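Local structure of N-terminal acetyltransferase-like protein (Chaetomium thermophilum, 5NNP) at residues A[489-494]-A[556-561]; A[496-499]-A[505-508]; A[485-490]-A[518-523]. The protein probably serves as the tetratricopeptide-repeat-like auxiliary subunit of an N-terminal acetyltransferase of the NatA type, binding a partner protein chain along its helical scaffold. All blocks are in the same frame, centred on the assembly; numbering follows the deposited sequence.

Contact 1 of 3, residues A[489-494]-A[556-561]; sequences FLTEDG and YFRAAL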
ATOM      1  N   PHE A 489       3.999  -6.649  13.706  1.00 33.72           N
ATOM      2  CA  PHE A 489       4.006  -7.174  15.057  1.00 38.49           C
ATOM      3  C   PHE A 489       2.984  -8.294  15.200  1.00 42.98           C
ATOM      4  O   PHE A 489       3.275  -9.323  15.799  1.00 36.76           O
ATOM      5  CB  PHE A 489       3.731  -6.096  16.103  1.00 30.56           C
ATOM      6  CG  PHE A 489       3.683  -6.644  17.492  1.00 40.20           C
ATOM      7  CD1 PHE A 489       4.856  -6.914  18.181  1.00 37.39           C
ATOM      8  CD2 PHE A 489       2.477  -6.939  18.099  1.00 43.51           C
ATOM      9  CE1 PHE A 489       4.827  -7.430  19.444  1.00 35.13           C
ATOM     10  CE2 PHE A 489       2.449  -7.470  19.382  1.00 46.92           C
ATOM     11  CZ  PHE A 489       3.630  -7.714  20.048  1.00 39.32           C
ATOM     12  N   LEU A 490       1.786  -8.081  14.656  1.00 46.15           N
ATOM     13  CA  LEU A 490       0.729  -9.087  14.730  1.00 37.16           C
ATOM     14  C   LEU A 490       1.196 -10.408  14.115  1.00 39.49           C
ATOM     15  O   LEU A 490       0.977 -11.474  14.692  1.00 38.86           O
ATOM     16  CB  LEU A 490      -0.543  -8.596  14.040  1.00 36.94           C
ATOM     17  CG  LEU A 490      -1.331  -7.460  14.712  1.00 41.58           C
ATOM     18  CD1 LEU A 490      -2.513  -7.028  13.848  1.00 43.79           C
ATOM     19  CD2 LEU A 490      -1.813  -7.851  16.084  1.00 35.99           C
ATOM     20  N   THR A 491       1.862 -10.337  12.965  1.00 38.99           N
ATOM     21  CA  THR A 491       2.340 -11.553  12.304  1.00 36.86           C
ATOM     22  C   THR A 491       3.420 -12.243  13.139  1.00 42.20           C
ATOM     23  O   THR A 491       3.342 -13.446  13.394  1.00 41.45           O
ATOM     24  CB  THR A 491       2.895 -11.266  10.901  1.00 32.40           C
ATOM     25  OG1 THR A 491       1.938 -10.517  10.148  1.00 34.45           O
ATOM     26  CG2 THR A 491       3.179 -12.561  10.171  1.00 35.01           C
ATOM     27  N   GLU A 492       4.424 -11.473  13.560  1.00 39.28           N
ATOM     28  CA  GLU A 492       5.502 -11.991  14.400  1.00 37.54           C
ATOM     29  C   GLU A 492       4.977 -12.593  15.701  1.00 40.93           C
ATOM     30  O   GLU A 492       5.402 -13.663  16.126  1.00 45.97           O
ATOM     31  CB  GLU A 492       6.500 -10.877  14.713  1.00 39.94           C
ATOM     32  CG  GLU A 492       7.422 -10.539  13.559  1.00 31.67           C
ATOM     33  CD  GLU A 492       8.377 -11.663  13.240  1.00 39.61           C
ATOM     34  OE1 GLU A 492       8.913 -11.690  12.123  1.00 37.64           O
ATOM     35  OE2 GLU A 492       8.612 -12.526  14.115  1.00 52.59           O
ATOM     36  N   ASP A 493       4.048 -11.892  16.336  1.00 40.54           N
ATOM     37  CA  ASP A 493       3.441 -12.370  17.569  1.00 42.22           C
ATOM     38  C   ASP A 493       2.748 -13.713  17.349  1.00 46.38           C
ATOM     39  O   ASP A 493       2.813 -14.599  18.199  1.00 44.84           O
ATOM     40  CB  ASP A 493       2.443 -11.347  18.107  1.00 37.50           C
ATOM     41  CG  ASP A 493       2.012 -11.641  19.532  1.00 46.89           C
ATOM     42  OD1 ASP A 493       2.869 -12.022  20.357  1.00 41.16           O
ATOM     43  OD2 ASP A 493       0.812 -11.478  19.834  1.00 55.91           O
ATOM     44  N   GLY A 494       2.085 -13.854  16.208  1.00 44.44           N
ATOM     45  CA  GLY A 494       1.378 -15.076  15.884  1.00 43.34           C
ATOM     46  C   GLY A 494       2.326 -16.240  15.682  1.00 48.62           C
ATOM     47  O   GLY A 494       2.139 -17.309  16.263  1.00 55.16           O
ATOM     48  N   TYR A 556      -0.202  -9.316   3.242  1.00 42.84           N
ATOM     49  CA  TYR A 556      -1.296 -10.281   3.327  1.00 40.29           C
ATOM     50  C   TYR A 556      -0.767 -11.716   3.260  1.00 41.17           C
ATOM     51  O   TYR A 556      -1.143 -12.573   4.058  1.00 43.38           O
ATOM     52  CB  TYR A 556      -2.332 -10.083   2.204  1.00 34.88           C
ATOM     53  CG  TYR A 556      -3.349 -11.213   2.183  1.00 29.61           C
ATOM     54  CD1 TYR A 556      -4.494 -11.146   2.959  1.00 32.62           C
ATOM     55  CD2 TYR A 556      -3.134 -12.372   1.429  1.00 27.78           C
ATOM     56  CE1 TYR A 556      -5.413 -12.182   2.971  1.00 40.29           C
ATOM     57  CE2 TYR A 556      -4.040 -13.413   1.433  1.00 27.02           C
ATOM     58  CZ  TYR A 556      -5.181 -13.318   2.206  1.00 46.63           C
ATOM     59  OH  TYR A 556      -6.094 -14.355   2.225  1.00 41.49           O
ATOM     60  N   PHE A 557       0.091 -11.970   2.281  1.00 34.38           N
ATOM     61  CA  PHE A 557       0.489 -13.326   1.948  1.00 37.95           C
ATOM     62  C   PHE A 557       1.128 -14.072   3.121  1.00 42.90           C
ATOM     63  O   PHE A 557       0.797 -15.220   3.377  1.00 43.29           O
ATOM     64  CB  PHE A 557       1.450 -13.309   0.758  1.00 40.13           C
ATOM     65  CG  PHE A 557       1.836 -14.679   0.284  1.00 42.22           C
ATOM     66  CD1 PHE A 557       1.089 -15.316  -0.699  1.00 39.31           C
ATOM     67  CD2 PHE A 557       2.925 -15.344   0.841  1.00 33.58           C
ATOM     68  CE1 PHE A 557       1.423 -16.585  -1.138  1.00 36.55           C
ATOM     69  CE2 PHE A 557       3.264 -16.614   0.415  1.00 38.33           C
ATOM     70  CZ  PHE A 557       2.511 -17.240  -0.583  1.00 39.75           C
ATOM     71  N   ARG A 558       2.026 -13.412   3.845  1.00 44.62           N
ATOM     72  CA  ARG A 558       2.750 -14.069   4.934  1.00 38.88           C
ATOM     73  C   ARG A 558       1.812 -14.609   6.024  1.00 41.41           C
ATOM     74  O   ARG A 558       1.801 -15.808   6.315  1.00 37.03           O
ATOM     75  CB  ARG A 558       3.772 -13.110   5.543  1.00 29.66           C
ATOM     76  CG  ARG A 558       4.677 -13.772   6.568  1.00 35.25           C
ATOM     77  CD  ARG A 558       5.800 -12.858   7.010  1.00 41.66           C
ATOM     78  NE  ARG A 558       6.419 -13.337   8.239  1.00 53.88           N
ATOM     79  CZ  ARG A 558       7.241 -12.617   8.999  1.00 54.80           C
ATOM     80  NH1 ARG A 558       7.544 -11.374   8.660  1.00 55.30           N
ATOM     81  NH2 ARG A 558       7.746 -13.141  10.106  1.00 47.16           N
ATOM     82  N   ALA A 559       1.023 -13.719   6.618  1.00 41.29           N
ATOM     83  CA  ALA A 559       0.074 -14.125   7.640  1.00 35.57           C
ATOM     84  C   ALA A 559      -0.896 -15.154   7.093  1.00 40.70           C
ATOM     85  O   ALA A 559      -1.297 -16.060   7.817  1.00 47.67           O
ATOM     86  CB  ALA A 559      -0.688 -12.922   8.181  1.00 32.28           C
ATOM     87  N   ALA A 560      -1.280 -15.016   5.826  1.00 31.79           N
ATOM     88  CA  ALA A 560      -2.261 -15.930   5.243  1.00 39.11           C
ATOM     89  C   ALA A 560      -1.676 -17.320   5.025  1.00 42.66           C
ATOM     90  O   ALA A 560      -2.349 -18.329   5.240  1.00 45.31           O
ATOM     91  CB  ALA A 560      -2.799 -15.381   3.934  1.00 41.91           C
ATOM     92  N   LEU A 561      -0.421 -17.383   4.605  1.00 34.10           N
ATOM     93  CA  LEU A 561       0.205 -18.685   4.435  1.00 41.53           C
ATOM     94  C   LEU A 561       0.448 -19.341   5.799  1.00 48.27           C
ATOM     95  O   LEU A 561       0.426 -20.560   5.911  1.00 47.21           O
ATOM     96  CB  LEU A 561       1.504 -18.566   3.647  1.00 41.65           C
ATOM     97  CG  LEU A 561       2.281 -19.867   3.448  1.00 48.12           C
ATOM     98  CD1 LEU A 561       1.450 -20.964   2.780  1.00 41.97           C
ATOM     99  CD2 LEU A 561       3.509 -19.577   2.626  1.00 49.14           C
TER
HETATM  100  O   HOH W   1       1.974 -10.893   7.301  1.00 49.21           O
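Glu492 and Arg558 form a salt bridge between two helices of an alpha-alpha superhelix, 487-499 and 554-572, which run nearly parallel with short-segment axes 10.2 Å apart. Arg558 NH2 donates to Glu492 OE1 over 2.7 Å. The oxygen lies at the edge of the guanidinium, close to its plane, but the N-H comes down on it from above the carboxylate plane, and the two flat groups stand 77° apart. A long, flexible arginine suits this span: CG lies anti to the backbone N (chi1 -173°) and the chain continues extended, carrying the charge across to helix 487-499 from an exposed position. Both ends have second partners, since Glu492 OE1 also pairs with Arg454 and Arg558 NH2 with Glu495, so each charge is probably well balanced. Replacing Glu492 by an alanine would probably take from Arg454 and Arg558 the carboxylate they share, leaving Arg558 with the Glu495 pairing and its end less firmly fixed.

Beneath the bridge, Thr491 sends its methyl over one face of the guanidinium, with CG2 3.9 Å from Arg558 NE. Its hydroxyl stays beside its own helix, bonded to Ile487 O, which satisfies it within the buried interface. Thr491 OG1 also accepts a bond of 2.9 Å from a water that takes a weak one from Ala559 N. Small residues suit this point, where the backbones come nearest: the CA atoms of Thr491 and Ala559 are 5.8 Å apart, and Ala559 CB rests 4.1 Å from Thr491 OG1.

Contact 2 of 3, residues A[496-499]-A[505-508]; sequences AWQR and LALK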
ATOM      1  N   ALA A 496       5.295 -16.586  16.749  1.00 39.33           N
ATOM      2  CA  ALA A 496       5.862 -16.917  18.058  1.00 42.89           C
ATOM      3  C   ALA A 496       4.932 -17.797  18.909  1.00 45.95           C
ATOM      4  O   ALA A 496       5.357 -18.814  19.468  1.00 49.75           O
ATOM      5  CB  ALA A 496       6.199 -15.650  18.804  1.00 41.51           C
ATOM      6  N   TRP A 497       3.670 -17.386  19.024  1.00 43.53           N
ATOM      7  CA  TRP A 497       2.668 -18.152  19.756  1.00 47.24           C
ATOM      8  C   TRP A 497       2.487 -19.541  19.150  1.00 52.91           C
ATOM      9  O   TRP A 497       2.283 -20.523  19.869  1.00 56.49           O
ATOM     10  CB  TRP A 497       1.321 -17.417  19.779  1.00 49.73           C
ATOM     11  CG  TRP A 497       1.246 -16.351  20.821  1.00 50.06           C
ATOM     12  CD1 TRP A 497       1.011 -15.022  20.621  1.00 45.77           C
ATOM     13  CD2 TRP A 497       1.427 -16.520  22.236  1.00 44.44           C
ATOM     14  NE1 TRP A 497       1.031 -14.353  21.826  1.00 48.70           N
ATOM     15  CE2 TRP A 497       1.282 -15.250  22.829  1.00 44.98           C
ATOM     16  CE3 TRP A 497       1.687 -17.621  23.056  1.00 46.10           C
ATOM     17  CZ2 TRP A 497       1.395 -15.053  24.207  1.00 53.85           C
ATOM     18  CZ3 TRP A 497       1.801 -17.421  24.429  1.00 51.98           C
ATOM     19  CH2 TRP A 497       1.658 -16.149  24.990  1.00 51.67           C
ATOM     20  N   GLN A 498       2.552 -19.618  17.824  1.00 46.58           N
ATOM     21  CA  GLN A 498       2.442 -20.900  17.146  1.00 47.95           C
ATOM     22  C   GLN A 498       3.614 -21.779  17.541  1.00 52.32           C
ATOM     23  O   GLN A 498       3.430 -22.954  17.818  1.00 60.68           O
ATOM     24  CB  GLN A 498       2.389 -20.715  15.633  1.00 47.89           C
ATOM     25  CG  GLN A 498       2.109 -21.969  14.846  1.00 44.08           C
ATOM     26  CD  GLN A 498       1.792 -21.663  13.390  1.00 55.30           C
ATOM     27  OE1 GLN A 498       1.268 -20.592  13.058  1.00 52.26           O
ATOM     28  NE2 GLN A 498       2.123 -22.594  12.511  1.00 51.80           N
ATOM     29  N   ARG A 499       4.808 -21.194  17.599  1.00 53.00           N
ATOM     30  CA  ARG A 499       6.011 -21.927  17.982  1.00 51.56           C
ATOM     31  C   ARG A 499       5.943 -22.452  19.410  1.00 59.16           C
ATOM     32  O   ARG A 499       6.632 -23.413  19.760  1.00 56.99           O
ATOM     33  CB  ARG A 499       7.255 -21.051  17.834  1.00 47.07           C
ATOM     34  CG  ARG A 499       7.720 -20.852  16.408  1.00 46.02           C
ATOM     35  CD  ARG A 499       9.132 -20.298  16.364  1.00 46.08           C
ATOM     36  NE  ARG A 499       9.230 -18.942  16.906  1.00 45.04           N
ATOM     37  CZ  ARG A 499       8.969 -17.837  16.213  1.00 42.33           C
ATOM     38  NH1 ARG A 499       8.580 -17.928  14.950  1.00 44.13           N
ATOM     39  NH2 ARG A 499       9.092 -16.643  16.783  1.00 41.20           N
ATOM     40  N   LEU A 505      -4.054 -18.334  20.084  1.00 52.42           N
ATOM     41  CA  LEU A 505      -3.605 -16.956  19.890  1.00 42.51           C
ATOM     42  C   LEU A 505      -2.918 -16.790  18.544  1.00 49.87           C
ATOM     43  O   LEU A 505      -2.929 -15.707  17.955  1.00 55.06           O
ATOM     44  CB  LEU A 505      -2.659 -16.518  21.001  1.00 44.15           C
ATOM     45  CG  LEU A 505      -3.199 -16.411  22.419  1.00 45.96           C
ATOM     46  CD1 LEU A 505      -2.029 -16.094  23.322  1.00 44.38           C
ATOM     47  CD2 LEU A 505      -4.302 -15.359  22.546  1.00 41.83           C
ATOM     48  N   ALA A 506      -2.309 -17.860  18.057  1.00 54.64           N
ATOM     49  CA  ALA A 506      -1.715 -17.819  16.734  1.00 54.25           C
ATOM     50  C   ALA A 506      -2.797 -17.531  15.689  1.00 54.33           C
ATOM     51  O   ALA A 506      -2.652 -16.618  14.879  1.00 47.88           O
ATOM     52  CB  ALA A 506      -0.999 -19.119  16.431  1.00 54.59           C
ATOM     53  N   LEU A 507      -3.889 -18.299  15.720  1.00 52.90           N
ATOM     54  CA  LEU A 507      -4.964 -18.108  14.746  1.00 51.64           C
ATOM     55  C   LEU A 507      -5.599 -16.721  14.896  1.00 52.73           C
ATOM     56  O   LEU A 507      -5.906 -16.046  13.900  1.00 41.62           O
ATOM     57  CB  LEU A 507      -6.032 -19.200  14.886  1.00 53.58           C
ATOM     58  CG  LEU A 507      -5.730 -20.614  14.374  1.00 50.29           C
ATOM     59  CD1 LEU A 507      -6.839 -21.545  14.769  1.00 51.51           C
ATOM     60  CD2 LEU A 507      -5.547 -20.646  12.873  1.00 40.78           C
ATOM     61  N   LYS A 508      -5.783 -16.303  16.147  1.00 51.07           N
ATOM     62  CA  LYS A 508      -6.400 -15.017  16.432  1.00 50.06           C
ATOM     63  C   LYS A 508      -5.620 -13.898  15.746  1.00 48.68           C
ATOM     64  O   LYS A 508      -6.207 -13.017  15.115  1.00 50.71           O
ATOM     65  CB  LYS A 508      -6.482 -14.778  17.937  1.00 37.05           C
ATOM     66  CG  LYS A 508      -7.179 -13.486  18.330  1.00 43.72           C
ATOM     67  CD  LYS A 508      -8.599 -13.456  17.800  1.00 50.89           C
ATOM     68  CE  LYS A 508      -9.392 -12.291  18.378  1.00 54.76           C
ATOM     69  NZ  LYS A 508     -10.845 -12.385  18.050  1.00 56.84           N
TER
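Leu505 lays one of its methyls on the indole of Trp497, and this CH-pi contact is the most specific interaction between 496-499 and 505-508. Leu505 CD1 sits 3.6 Å from the centroid of the Trp497 six-membered ring and 17° off its normal, squarely over the face. Leu505 CB adds to the cover farther along the ring, 3.9 Å from Trp497 CG. The torsions explain the fit: Trp497 holds CG beside its backbone N, anti to the carbonyl carbon, and this chi1 of -81° swings the indole toward helix 503-523, while chi2 of 121° turns its face to Leu505. Tryptophan suits a partly exposed place, because its large flat surface can take a methyl on one side while the side chain also packs on Asn458 and Glu459 of helix 458-465.

The remaining apolar contacts are small and close to the backbone. Ala506 CB meets Gln498 CB at 3.8 Å, while Trp497 CB and Ala506 CB are 4.4 Å apart. Alanine fits here because the CA atoms of Gln498 and Ala506 are 5.2 Å apart, a spacing that leaves little room for a longer side chain. Leu566 of helix 554-572 packs on both Gln498 and Ala506.

Polar groups find their partners just outside the two segments. Gln498 touches Ala506 with its aliphatic root, then extends so that OE1 reaches the hydroxyl of Tyr510, one turn farther along the second helix. Asn502, in the connecting turn, touches Trp497 and accepts a hydrogen bond from Leu505 N through OD1.

Two helices joined by so short a turn and packed through an aromatic residue, a leucine and an alanine make an antiparallel helical hairpin, the building block of tetratricopeptide-like superhelices.

Contact 3 of 3, residues A[485-490]-A[518-523]; sequences QCIWFL and DTWQED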
ATOM      1  N   GLN A 485      -3.325  -0.963  13.212  1.00 32.37           N
ATOM      2  CA  GLN A 485      -3.137  -1.839  12.056  1.00 35.15           C
ATOM      3  C   GLN A 485      -1.683  -2.304  11.893  1.00 35.99           C
ATOM      4  O   GLN A 485      -1.169  -2.377  10.770  1.00 27.89           O
ATOM      5  CB  GLN A 485      -3.619  -1.122  10.789  1.00 33.76           C
ATOM      6  CG  GLN A 485      -5.066  -0.613  10.921  1.00 34.47           C
ATOM      7  CD  GLN A 485      -5.521   0.260   9.751  1.00 33.33           C
ATOM      8  OE1 GLN A 485      -4.743   0.571   8.865  1.00 34.25           O
ATOM      9  NE2 GLN A 485      -6.793   0.658   9.757  1.00 30.12           N
ATOM     10  N   CYS A 486      -1.030  -2.629  13.010  1.00 26.68           N
ATOM     11  CA  CYS A 486       0.384  -2.998  12.973  1.00 32.14           C
ATOM     12  C   CYS A 486       0.584  -4.470  12.581  1.00 39.66           C
ATOM     13  O   CYS A 486       0.615  -5.359  13.447  1.00 46.33           O
ATOM     14  CB  CYS A 486       1.054  -2.725  14.332  1.00 31.48           C
ATOM     15  SG  CYS A 486       2.863  -2.851  14.298  1.00 38.20           S
ATOM     16  N   ILE A 487       0.752  -4.713  11.282  1.00 31.77           N
ATOM     17  CA  ILE A 487       0.816  -6.067  10.737  1.00 32.79           C
ATOM     18  C   ILE A 487       2.136  -6.816  11.039  1.00 35.59           C
ATOM     19  O   ILE A 487       2.131  -8.026  11.238  1.00 37.92           O
ATOM     20  CB  ILE A 487       0.585  -6.043   9.201  1.00 38.85           C
ATOM     21  CG1 ILE A 487      -0.845  -5.575   8.897  1.00 39.39           C
ATOM     22  CG2 ILE A 487       0.819  -7.424   8.576  1.00 30.57           C
ATOM     23  CD1 ILE A 487      -1.144  -5.382   7.427  1.00 35.83           C
ATOM     24  N   TRP A 488       3.262  -6.115  11.062  1.00 33.06           N
ATOM     25  CA  TRP A 488       4.524  -6.796  11.333  1.00 34.82           C
ATOM     26  C   TRP A 488       4.456  -7.418  12.726  1.00 37.81           C
ATOM     27  O   TRP A 488       4.768  -8.607  12.902  1.00 39.35           O
ATOM     28  CB  TRP A 488       5.739  -5.859  11.190  1.00 26.36           C
ATOM     29  CG  TRP A 488       6.081  -5.005  12.396  1.00 36.75           C
ATOM     30  CD1 TRP A 488       5.779  -3.683  12.577  1.00 32.86           C
ATOM     31  CD2 TRP A 488       6.801  -5.414  13.577  1.00 41.57           C
ATOM     32  NE1 TRP A 488       6.253  -3.251  13.794  1.00 30.95           N
ATOM     33  CE2 TRP A 488       6.882  -4.288  14.424  1.00 37.24           C
ATOM     34  CE3 TRP A 488       7.368  -6.622  14.002  1.00 42.91           C
ATOM     35  CZ2 TRP A 488       7.521  -4.334  15.661  1.00 41.29           C
ATOM     36  CZ3 TRP A 488       8.002  -6.662  15.239  1.00 38.61           C
ATOM     37  CH2 TRP A 488       8.072  -5.527  16.050  1.00 39.95           C
ATOM     38  N   PHE A 489       3.999  -6.649  13.706  1.00 33.72           N
ATOM     39  CA  PHE A 489       4.006  -7.174  15.057  1.00 38.49           C
ATOM     40  C   PHE A 489       2.984  -8.294  15.200  1.00 42.98           C
ATOM     41  O   PHE A 489       3.275  -9.323  15.799  1.00 36.76           O
ATOM     42  CB  PHE A 489       3.731  -6.096  16.103  1.00 30.56           C
ATOM     43  CG  PHE A 489       3.683  -6.644  17.492  1.00 40.20           C
ATOM     44  CD1 PHE A 489       4.856  -6.914  18.181  1.00 37.39           C
ATOM     45  CD2 PHE A 489       2.477  -6.939  18.099  1.00 43.51           C
ATOM     46  CE1 PHE A 489       4.827  -7.430  19.444  1.00 35.13           C
ATOM     47  CE2 PHE A 489       2.449  -7.470  19.382  1.00 46.92           C
ATOM     48  CZ  PHE A 489       3.630  -7.714  20.048  1.00 39.32           C
ATOM     49  N   LEU A 490       1.786  -8.081  14.656  1.00 46.15           N
ATOM     50  CA  LEU A 490       0.729  -9.087  14.730  1.00 37.16           C
ATOM     51  C   LEU A 490       1.196 -10.408  14.115  1.00 39.49           C
ATOM     52  O   LEU A 490       0.977 -11.474  14.692  1.00 38.86           O
ATOM     53  CB  LEU A 490      -0.543  -8.596  14.040  1.00 36.94           C
ATOM     54  CG  LEU A 490      -1.331  -7.460  14.712  1.00 41.58           C
ATOM     55  CD1 LEU A 490      -2.513  -7.028  13.848  1.00 43.79           C
ATOM     56  CD2 LEU A 490      -1.813  -7.851  16.084  1.00 35.99           C
ATOM     57  N   ASP A 518      -9.467  -6.533   5.142  1.00 30.71           N
ATOM     58  CA  ASP A 518     -10.856  -6.238   4.815  1.00 34.31           C
ATOM     59  C   ASP A 518     -11.109  -4.740   4.975  1.00 40.43           C
ATOM     60  O   ASP A 518     -11.843  -4.141   4.200  1.00 43.04           O
ATOM     61  CB  ASP A 518     -11.824  -7.036   5.691  1.00 35.30           C
ATOM     62  CG  ASP A 518     -11.928  -8.505   5.279  1.00 45.49           C
ATOM     63  OD1 ASP A 518     -11.496  -8.853   4.154  1.00 40.59           O
ATOM     64  OD2 ASP A 518     -12.453  -9.309   6.088  1.00 49.36           O
ATOM     65  N   THR A 519     -10.468  -4.138   5.968  1.00 36.73           N
ATOM     66  CA  THR A 519     -10.674  -2.731   6.260  1.00 33.15           C
ATOM     67  C   THR A 519     -10.096  -1.859   5.162  1.00 35.23           C
ATOM     68  O   THR A 519     -10.727  -0.913   4.702  1.00 30.30           O
ATOM     69  CB  THR A 519     -10.036  -2.342   7.579  1.00 33.00           C
ATOM     70  OG1 THR A 519     -10.713  -3.010   8.642  1.00 34.74           O
ATOM     71  CG2 THR A 519     -10.107  -0.820   7.784  1.00 23.22           C
ATOM     72  N   TRP A 520      -8.874  -2.187   4.769  1.00 35.63           N
ATOM     73  CA  TRP A 520      -8.190  -1.510   3.691  1.00 27.01           C
ATOM     74  C   TRP A 520      -9.044  -1.541   2.426  1.00 37.51           C
ATOM     75  O   TRP A 520      -9.110  -0.558   1.679  1.00 38.33           O
ATOM     76  CB  TRP A 520      -6.833  -2.170   3.472  1.00 21.00           C
ATOM     77  CG  TRP A 520      -5.867  -1.860   4.580  1.00 27.22           C
ATOM     78  CD1 TRP A 520      -6.109  -1.085   5.674  1.00 30.26           C
ATOM     79  CD2 TRP A 520      -4.499  -2.288   4.685  1.00 28.47           C
ATOM     80  NE1 TRP A 520      -4.985  -1.012   6.462  1.00 31.36           N
ATOM     81  CE2 TRP A 520      -3.984  -1.733   5.878  1.00 27.18           C
ATOM     82  CE3 TRP A 520      -3.665  -3.094   3.898  1.00 33.04           C
ATOM     83  CZ2 TRP A 520      -2.668  -1.964   6.305  1.00 27.31           C
ATOM     84  CZ3 TRP A 520      -2.348  -3.319   4.324  1.00 28.68           C
ATOM     85  CH2 TRP A 520      -1.867  -2.752   5.512  1.00 28.63           C
ATOM     86  N   GLN A 521      -9.724  -2.662   2.199  1.00 37.59           N
ATOM     87  CA  GLN A 521     -10.590  -2.755   1.036  1.00 38.38           C
ATOM     88  C   GLN A 521     -11.825  -1.873   1.185  1.00 34.84           C
ATOM     89  O   GLN A 521     -12.385  -1.400   0.206  1.00 42.88           O
ATOM     90  CB  GLN A 521     -11.026  -4.194   0.783  1.00 43.75           C
ATOM     91  CG  GLN A 521     -11.874  -4.323  -0.474  1.00 42.49           C
ATOM     92  CD  GLN A 521     -12.257  -5.749  -0.807  1.00 47.40           C
ATOM     93  OE1 GLN A 521     -11.844  -6.701  -0.147  1.00 50.19           O
ATOM     94  NE2 GLN A 521     -13.059  -5.901  -1.841  1.00 57.01           N
ATOM     95  N   GLU A 522     -12.248  -1.651   2.416  1.00 25.82           N
ATOM     96  CA  GLU A 522     -13.462  -0.906   2.660  1.00 29.66           C
ATOM     97  C   GLU A 522     -13.131   0.590   2.770  1.00 37.56           C
ATOM     98  O   GLU A 522     -14.004   1.456   2.609  1.00 33.26           O
ATOM     99  CB  GLU A 522     -14.157  -1.427   3.915  1.00 29.68           C
ATOM    100  CG  GLU A 522     -15.482  -0.748   4.200  1.00 45.35           C
ATOM    101  CD  GLU A 522     -16.247  -1.394   5.354  1.00 64.05           C
ATOM    102  OE1 GLU A 522     -17.240  -0.783   5.820  1.00 69.24           O
ATOM    103  OE2 GLU A 522     -15.868  -2.513   5.786  1.00 64.11           O
ATOM    104  N   ASP A 523     -11.852   0.872   3.005  1.00 28.44           N
ATOM    105  CA  ASP A 523     -11.372   2.240   3.167  1.00 33.50           C
ATOM    106  C   ASP A 523     -11.574   3.105   1.918  1.00 35.91           C
ATOM    107  O   ASP A 523     -11.709   4.320   2.015  1.00 35.30           O
ATOM    108  CB  ASP A 523      -9.886   2.241   3.560  1.00 27.26           C
ATOM    109  CG  ASP A 523      -9.685   2.040   5.051  1.00 30.01           C
ATOM    110  OD1 ASP A 523     -10.664   2.253   5.804  1.00 34.79           O
ATOM    111  OD2 ASP A 523      -8.564   1.676   5.477  1.00 29.15           O
TER
HETATM  112  O   HOH W   2      -7.947   2.583   7.815  1.00 36.71           O
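Gln485 and Trp520 reach past each other in opposite directions, the amide of one meeting the indole edge of the other with the two planes 61° apart. Trp520 NE1 donates to Gln485 OE1 at 2.9 Å in an almost straight bond (175°). The oxygen lies in the plane of the indole, whereas the N-H approaches it from above the carbonyl plane. OE1 also takes part in two hydrogen bonds with another protein chain, so the buried oxygen is held three times. A glutamine can donate as well: Gln485 NE2 gives a hydrogen to a water 3.0 Å away, which in turn donates to Asp523 OD2. Ile487 and Trp520 approach each other head-on from their two helices, and Ile487 CD1 lies 3.3 Å from Trp520 CH2. With CG1 beside its backbone N (chi1 -65°), this branched residue points its longer arm at the benzo ring; the indole of Trp520 also meets the ring of Phe517.

Gln485, with positive phi, is the C-prime residue of the Schellman motif ending helix 476-483, and Cys486 is the N-cap of helix 487-499. The contact thus pins the junction of these two helices to the far end of helix 503-523, while Trp488 packs on helix 442-454.

How the contacts relate
Helix 487-499 takes part in all three contacts, meeting contact 3 at its start, contact 1 in its middle and contact 2 at its end. The chain then turns back along helix 503-523, which supplies the partner segment of contact 2 early and that of contact 3 late, before helix 554-572 closes contact 1. The centre of contact 1 lies about 10 Å from that of contact 2 and about 11 Å from that of contact 3, with the outer two about 18 Å apart. Contacts 1 and 2 touch through Gly494 O and Ala506 CB, 3.6 Å apart. Together they fasten one helical hairpin and the later helix 554-572, and contact 3 alone also reaches another protein chain.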